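Local atomic coordinates of Proline/betaine transporter, RALF (Rickettsia prowazekii str. Madrid E, PDB entry 4D7R), a protein that probably acts as a guanine-nucleotide exchange factor through its Sec7 domain, here studied as an engineered chimera carrying the capping domain of a Legionella relative. Residues E137-G140 / T141-E145; P175-K179 / S180-T184. One frame throughout, in Å; residues are numbered along the deposited sequence. Where two conformers were deposited one is given.

Contact 1 of 2, residues E137-G140 / T141-E145; sequences ESFG and THYYE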
loop_
_atom_site.group_PDB
_atom_site.type_symbol
_atom_site.label_atom_id
_atom_site.label_comp_id
_atom_site.label_asym_id
_atom_site.label_seq_id
_atom_site.Cartn_x
_atom_site.Cartn_y
_atom_site.Cartn_z
ATOM N N GLU A 137 -3.343 9.618 -4.837
ATOM C CA GLU A 137 -2.943 11.032 -4.841
ATOM C C GLU A 137 -2.219 11.380 -6.144
ATOM O O GLU A 137 -2.456 12.459 -6.692
ATOM C CB GLU A 137 -2.084 11.368 -3.610
ATOM C CG GLU A 137 -1.900 12.870 -3.412
ATOM C CD GLU A 137 -0.861 13.300 -2.400
ATOM O OE1 GLU A 137 -0.678 12.580 -1.392
ATOM O OE2 GLU A 137 -0.296 14.405 -2.564
ATOM N N SER A 138 -1.387 10.448 -6.671
ATOM C CA SER A 138 -0.660 10.647 -7.945
ATOM C C SER A 138 -1.630 10.815 -9.118
ATOM O O SER A 138 -1.464 11.749 -9.916
ATOM C CB SER A 138 0.320 9.508 -8.205
ATOM O OG SER A 138 1.070 9.826 -9.371
ATOM N N PHE A 139 -2.697 9.989 -9.138
ATOM C CA PHE A 139 -3.715 10.052 -10.181
ATOM C C PHE A 139 -4.392 11.431 -10.163
ATOM O O PHE A 139 -4.440 12.101 -11.198
ATOM C CB PHE A 139 -4.775 8.937 -10.028
ATOM C CG PHE A 139 -5.967 9.252 -10.903
ATOM C CD1 PHE A 139 -5.905 9.070 -12.281
ATOM C CD2 PHE A 139 -7.096 9.863 -10.369
ATOM C CE1 PHE A 139 -6.962 9.485 -13.112
ATOM C CE2 PHE A 139 -8.144 10.298 -11.198
ATOM C CZ PHE A 139 -8.082 10.083 -12.559
ATOM N N GLY A 140 -4.946 11.806 -9.006
ATOM C CA GLY A 140 -5.669 13.076 -8.853
ATOM C C GLY A 140 -4.882 14.295 -9.292
ATOM O O GLY A 140 -5.352 15.096 -10.107
ATOM N N THR A 141 -3.659 14.439 -8.776
ATOM C CA THR A 141 -2.791 15.541 -9.149
ATOM C C THR A 141 -2.587 15.653 -10.671
ATOM O O THR A 141 -2.714 16.750 -11.235
ATOM C CB THR A 141 -1.488 15.460 -8.338
ATOM O OG1 THR A 141 -1.831 15.615 -6.959
ATOM C CG2 THR A 141 -0.469 16.548 -8.745
ATOM N N HIS A 142 -2.260 14.530 -11.330
ATOM C CA HIS A 142 -2.002 14.563 -12.770
ATOM C C HIS A 142 -3.268 14.822 -13.597
ATOM O O HIS A 142 -3.202 15.566 -14.597
ATOM C CB HIS A 142 -1.260 13.296 -13.244
ATOM C CG HIS A 142 -0.972 13.281 -14.725
ATOM N ND1 HIS A 142 -0.149 14.235 -15.317
ATOM C CD2 HIS A 142 -1.416 12.436 -15.686
ATOM C CE1 HIS A 142 -0.109 13.928 -16.604
ATOM N NE2 HIS A 142 -0.884 12.877 -16.884
ATOM N N TYR A 143 -4.419 14.254 -13.162
ATOM C CA TYR A 143 -5.667 14.470 -13.880
ATOM C C TYR A 143 -6.052 15.954 -13.836
ATOM O O TYR A 143 -6.411 16.522 -14.857
ATOM C CB TYR A 143 -6.810 13.555 -13.386
ATOM C CG TYR A 143 -8.072 13.818 -14.181
ATOM C CD1 TYR A 143 -8.956 14.831 -13.808
ATOM C CD2 TYR A 143 -8.309 13.158 -15.387
ATOM C CE1 TYR A 143 -10.054 15.158 -14.596
ATOM C CE2 TYR A 143 -9.447 13.429 -16.146
ATOM C CZ TYR A 143 -10.300 14.452 -15.760
ATOM O OH TYR A 143 -11.418 14.764 -16.487
ATOM N N TYR A 144 -5.898 16.580 -12.675
ATOM C CA TYR A 144 -6.152 17.996 -12.459
ATOM C C TYR A 144 -5.221 18.817 -13.345
ATOM O O TYR A 144 -5.686 19.661 -14.122
ATOM C CB TYR A 144 -5.964 18.368 -10.975
ATOM C CG TYR A 144 -5.901 19.865 -10.732
ATOM C CD1 TYR A 144 -6.991 20.686 -11.014
ATOM C CD2 TYR A 144 -4.728 20.469 -10.288
ATOM C CE1 TYR A 144 -6.915 22.070 -10.861
ATOM C CE2 TYR A 144 -4.649 21.853 -10.108
ATOM C CZ TYR A 144 -5.750 22.644 -10.383
ATOM O OH TYR A 144 -5.694 23.998 -10.170
ATOM N N GLU A 145 -3.921 18.526 -13.275
ATOM C CA GLU A 145 -2.919 19.230 -14.089
ATOM C C GLU A 145 -3.182 19.187 -15.600
ATOM O O GLU A 145 -2.892 20.176 -16.284
ATOM C CB GLU A 145 -1.501 18.789 -13.724
ATOM C CG GLU A 145 -1.054 19.378 -12.387
ATOM C CD GLU A 145 0.241 18.871 -11.774
ATOM O OE1 GLU A 145 0.741 17.814 -12.214
ATOM O OE2 GLU A 145 0.749 19.527 -10.835
#

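Contact 2 of 2, residues P175-K179 / S180-T184; sequences PSIAK and SKKMT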
loop_
_atom_site.group_PDB
_atom_site.type_symbol
_atom_site.label_atom_id
_atom_site.label_comp_id
_atom_site.label_asym_id
_atom_site.label_seq_id
_atom_site.Cartn_x
_atom_site.Cartn_y
_atom_site.Cartn_z
ATOM N N PRO A 175 -22.464 -6.305 -1.102
ATOM C CA PRO A 175 -23.810 -6.819 -0.787
ATOM C C PRO A 175 -24.259 -6.691 0.663
ATOM O O PRO A 175 -25.460 -6.708 0.931
ATOM C CB PRO A 175 -23.780 -8.280 -1.274
ATOM C CG PRO A 175 -22.512 -8.426 -2.060
ATOM C CD PRO A 175 -21.563 -7.393 -1.540
ATOM N N SER A 176 -23.315 -6.526 1.591
ATOM C CA SER A 176 -23.596 -6.364 3.022
ATOM C C SER A 176 -24.233 -5.007 3.307
ATOM O O SER A 176 -24.722 -4.779 4.407
ATOM C CB SER A 176 -22.327 -6.555 3.843
ATOM O OG SER A 176 -21.789 -7.848 3.619
ATOM N N ILE A 177 -24.228 -4.163 2.286
ATOM C CA ILE A 177 -24.878 -2.879 2.316
ATOM C C ILE A 177 -26.158 -3.022 1.493
ATOM O O ILE A 177 -26.152 -2.970 0.318
ATOM C CB ILE A 177 -23.934 -1.771 1.833
ATOM C CG1 ILE A 177 -22.745 -1.695 2.778
ATOM C CG2 ILE A 177 -24.620 -0.445 1.852
ATOM C CD1 ILE A 177 -21.601 -0.903 2.278
ATOM N N ALA A 178 -27.268 -3.237 2.155
ATOM C CA ALA A 178 -28.529 -3.513 1.460
ATOM C C ALA A 178 -28.944 -2.402 0.502
ATOM O O ALA A 178 -28.579 -1.249 0.713
ATOM C CB ALA A 178 -29.639 -3.784 2.466
ATOM N N LYS A 179 -29.717 -2.757 -0.544
ATOM C CA LYS A 179 -30.256 -1.823 -1.525
ATOM C C LYS A 179 -30.826 -0.551 -0.861
ATOM O O LYS A 179 -30.496 0.551 -1.293
ATOM C CB LYS A 179 -31.327 -2.507 -2.403
ATOM C CG LYS A 179 -31.922 -1.580 -3.459
ATOM C CD LYS A 179 -32.940 -2.250 -4.340
ATOM C CE LYS A 179 -33.505 -1.287 -5.358
ATOM N NZ LYS A 179 -34.610 -0.491 -4.781
ATOM N N SER A 180 -31.629 -0.711 0.209
ATOM C CA SER A 180 -32.256 0.407 0.924
ATOM C C SER A 180 -31.257 1.296 1.676
ATOM O O SER A 180 -31.585 2.439 1.977
ATOM C CB SER A 180 -33.363 -0.091 1.858
ATOM O OG SER A 180 -32.852 -0.942 2.872
ATOM N N LYS A 181 -30.037 0.797 1.940
ATOM C CA LYS A 181 -29.009 1.549 2.679
ATOM C C LYS A 181 -27.943 2.176 1.794
ATOM O O LYS A 181 -27.112 2.947 2.287
ATOM C CB LYS A 181 -28.343 0.647 3.740
ATOM C CG LYS A 181 -29.338 -0.171 4.575
ATOM C CD LYS A 181 -30.071 0.617 5.656
ATOM C CE LYS A 181 -31.289 -0.136 6.155
ATOM N NZ LYS A 181 -30.945 -1.380 6.895
ATOM N N LYS A 182 -27.963 1.875 0.492
ATOM C CA LYS A 182 -26.933 2.398 -0.415
ATOM C C LYS A 182 -26.957 3.935 -0.550
ATOM O O LYS A 182 -28.029 4.545 -0.491
ATOM C CB LYS A 182 -26.945 1.657 -1.765
ATOM C CG LYS A 182 -26.392 0.251 -1.592
ATOM C CD LYS A 182 -26.363 -0.530 -2.851
ATOM C CE LYS A 182 -26.065 -1.980 -2.587
ATOM N NZ LYS A 182 -24.807 -2.179 -1.794
ATOM N N MET A 183 -25.758 4.552 -0.626
ATOM C CA MET A 183 -25.610 6.006 -0.751
ATOM C C MET A 183 -26.337 6.477 -2.016
ATOM O O MET A 183 -26.239 5.826 -3.050
ATOM C CB MET A 183 -24.108 6.370 -0.770
ATOM C CG MET A 183 -23.830 7.856 -0.748
ATOM S SD MET A 183 -22.064 8.196 -1.001
ATOM C CE MET A 183 -21.706 9.117 0.496
ATOM N N THR A 184 -27.159 7.529 -1.900
ATOM C CA THR A 184 -27.923 8.056 -3.029
ATOM C C THR A 184 -27.040 9.077 -3.727
ATOM O O THR A 184 -26.065 9.536 -3.136
ATOM C CB THR A 184 -29.208 8.749 -2.536
ATOM O OG1 THR A 184 -28.827 9.916 -1.800
ATOM C CG2 THR A 184 -30.131 7.812 -1.712
#

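Contact 1 of 2, residues E137-G140 / T141-E145
Phe139 and Tyr143, one helical turn apart, both carry CG anti to the backbone N (chi1 166° and -179°), and this shared choice sends the two rings out side by side from the same flank of helix 129-146. The result is not a full stack. The planes are near parallel, 27° apart, but slid past each other, with centroids 5.9 Å apart and little overlap. What meets the phenylalanine face is instead the beta carbon of the tyrosine: Tyr143 CB sits 3.8 Å from Phe139 CZ in a CH-pi contact over the ring.

Beneath the rings runs ordinary i to i+4 helical bonding, with Tyr143 N giving to Phe139 O at 2.9 Å and Tyr144 N to Gly140 O at 3.0 Å. Nearer the start of the segment, Thr141 N bonds Glu137 O at 3.1 Å. Thr141 OG1 stands beside its own backbone N, which brings it 3.2 Å from that same Glu137 O, a weak bond at most and not a settled one.

The aromatic flank reaches helix 112-121, where Tyr143 meets Tyr112 edge-to-face and Phe139 touches Leu116. Phe107 lies against the rings of both Phe139 and His142. The polar ends are bonded beyond the helix, Tyr143 OH to Lys110 O and His142 NE2 to Phe105 O. Chemically, then, this part of the Sec7 domain pairs an apolar inner face with a tyrosine hydroxyl and a histidine ring nitrogen that bond main-chain carbonyls beyond it, so the polar atoms of these buried side chains have hydrogen-bond partners within the domain.

Contact 2 of 2, residues P175-K179 / S180-T184
Lys182 NZ donates to Ile177 O over 2.6 Å, approaching in the carbonyl plane, and the same ammonium group also bonds the backbone oxygens of Asp171 and Asn174. Three main-chain carbonyls thus grip one charge, a pattern that fixes the lysine tip and would be expected to favour its protonated form. The side chain runs extended until CE and then bends at its last torsion (chi4 -54°), which turns NZ onto the Ile177 carbonyl.

Two overlapping turns carry the backbone round. Lys181 N bonds Ala178 O at 2.8 Å, with the donor well above the carbonyl plane, and closes a turn close to type I with Lys179 and Ser180 at its corners. The next bond, from Lys182 N to Lys179 O, is weak at 3.4 Å.

Packing is modest outside these bonds. Ile177 CG2 rests 3.9 Å from Lys182 CG where the two side chains cross, and Ala178 CB lies 4.2 Å from Lys181 CG.

This surface loop joins two helices of the Sec7 domain. Lys182 and Met183 lean on Leu172 and Leu168 of helix 155-173, while Thr184 sits at the N-cap of helix 185-191, and its backbone N donates to Gln187 OE1. At the other end, Pro175 touches Trp312 of helix 311-314 and Ile177 touches Phe309, both in the capping domain, a junction between fused partners of different origin.

In the fold
Contacts 1 and 2 follow one another along the Sec7 domain and illustrate two ways of ordering a chain locally: ring packing on a regular helix, and a lysine tied to carbonyls in a loop. Their centres are 30 Å apart and their nearest atoms about 17 Å apart, so they do not touch. Helix 155-173 connects them: its first part meets contact 1, where Thr141 packs on Lys155 and Tyr144 on Ala158, and its last turn supplies Asp171 to contact 2. Contact 1 lies within the Rickettsia-derived helical domain, whereas 175-184 also borders the Legionella-derived capping domain, a meeting made by the fusion.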